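Local coordinates for gamma-hexachlorocyclohexane dehydrochlorinase (Novosphingobium barchaimii LL02, PDB 5KVB), which probably removes hydrogen chloride twice in succession from the pollutant gamma-hexachlorocyclohexane (lindane), giving a tetrachlorocyclohexadiene, at residues Gly62-Asp65 against Leu66-Asn69. Residues are numbered along the deposited sequence; the frame is centred on the assembly and turned at random.
Sequences GALD and LVNN
The amide of Asn-68 folds back over the carbonyl of Leu-64, with ND2 lying above the carbonyl plane, 3.0 Å from Leu-64 O. The backbone N of Asn-68 reaches the same Leu-64 O at 2.9 Å from the other face, so one residue grips this oxygen from both sides. The side-chain bond is the more bent of the two (149° at the hydrogen). The first side-chain torsion of Asn-68, chi1 -85°, swings the amide back toward the preceding turn, and its ND2 also donates to Glu-36 OE2 of helix 36-40. One residue further along, the planes of the Asp-65 carboxylate and the Asn-69 amide are 72° apart; their ends are modelled implausibly close, so how they pair is doubtful. The backbone is clearer: Asn-69 N bonds to Asp-65 O at 3.0 Å, and Leu-66 N and Val-67 N return to Gly-62 O and Ala-63 O. Val-67 CG2 meets Leu-64 CD2 loosely, at 4.3 Å. Ala-63, Leu-66 and Val-67 all pack on Trp-49, setting this turn of helix 59-71 against the sheet of the SnoaL-like (NTF2-type) fold. Cut back to an alanine, this position of Asn-68 would probably leave Glu-36 without this amide donor and take one of the two bonds from Leu-64 O. Through that one NH2 group, a main-chain carbonyl and a probably charged carboxylate are joined, tying two helices together beside the apolar contact of Leu-64 and Val-67 with Leu-39.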
loop_
_atom_site.group_PDB
_atom_site.type_symbol
_atom_site.label_atom_id
_atom_site.label_comp_id
_atom_site.label_asym_id
_atom_site.label_seq_id
_atom_site.Cartn_x
_atom_site.Cartn_y
_atom_site.Cartn_z
ATOM N N GLY A 62 -21.440 -2.326 17.533
ATOM C CA GLY A 62 -21.577 -3.439 16.615
ATOM C C GLY A 62 -20.246 -3.897 16.038
ATOM O O GLY A 62 -19.987 -5.106 15.909
ATOM N N ALA A 63 -19.406 -2.932 15.675
ATOM C CA ALA A 63 -18.056 -3.220 15.192
ATOM C C ALA A 63 -17.259 -4.001 16.237
ATOM O O ALA A 63 -16.602 -4.997 15.912
ATOM C CB ALA A 63 -17.332 -1.908 14.824
ATOM N N LEU A 64 -17.330 -3.571 17.493
ATOM C CA LEU A 64 -16.607 -4.274 18.555
ATOM C C LEU A 64 -17.208 -5.653 18.844
ATOM O O LEU A 64 -16.482 -6.598 19.171
ATOM C CB LEU A 64 -16.572 -3.419 19.823
ATOM C CG LEU A 64 -15.718 -2.153 19.692
ATOM C CD1 LEU A 64 -15.654 -1.401 21.017
ATOM C CD2 LEU A 64 -14.317 -2.488 19.199
ATOM N N ASP A 65 -18.524 -5.783 18.711
ATOM C CA ASP A 65 -19.172 -7.084 18.865
ATOM C C ASP A 65 -18.679 -8.075 17.809
ATOM O O ASP A 65 -18.352 -9.226 18.111
ATOM C CB ASP A 65 -20.689 -6.927 18.772
ATOM C CG ASP A 65 -21.429 -8.192 19.153
ATOM O OD1 ASP A 65 -21.050 -8.822 20.166
ATOM O OD2 ASP A 65 -22.388 -8.553 18.441
ATOM N N LEU A 66 -18.618 -7.622 16.565
ATOM C CA LEU A 66 -18.151 -8.454 15.465
ATOM C C LEU A 66 -16.724 -8.941 15.680
ATOM O O LEU A 66 -16.440 -10.126 15.505
ATOM C CB LEU A 66 -18.240 -7.683 14.138
ATOM C CG LEU A 66 -17.616 -8.369 12.913
ATOM C CD1 LEU A 66 -18.319 -9.699 12.619
ATOM C CD2 LEU A 66 -17.652 -7.443 11.702
ATOM N N VAL A 67 -15.812 -8.045 16.044
ATOM C CA VAL A 67 -14.428 -8.485 16.164
ATOM C C VAL A 67 -14.204 -9.296 17.452
ATOM O O VAL A 67 -13.524 -10.320 17.416
ATOM C CB VAL A 67 -13.432 -7.305 16.073
ATOM C CG1 VAL A 67 -13.454 -6.722 14.668
ATOM C CG2 VAL A 67 -13.740 -6.228 17.093
ATOM N N ASN A 68 -14.807 -8.906 18.573
ATOM C CA ASN A 68 -14.597 -9.670 19.812
ATOM C C ASN A 68 -15.221 -11.067 19.828
ATOM O O ASN A 68 -14.681 -11.980 20.470
ATOM C CB ASN A 68 -15.122 -8.891 21.020
ATOM C CG ASN A 68 -14.114 -7.901 21.556
ATOM O OD1 ASN A 68 -13.110 -8.278 22.159
ATOM N ND2 ASN A 68 -14.381 -6.621 21.349
ATOM N N ASN A 69 -16.348 -11.236 19.140
ATOM C CA ASN A 69 -17.119 -12.479 19.242
ATOM C C ASN A 69 -17.025 -13.399 18.022
ATOM O O ASN A 69 -17.143 -14.616 18.154
ATOM C CB ASN A 69 -18.591 -12.150 19.516
ATOM C CG ASN A 69 -18.792 -11.441 20.841
ATOM O OD1 ASN A 69 -18.286 -11.872 21.877
ATOM N ND2 ASN A 69 -19.525 -10.338 20.809
#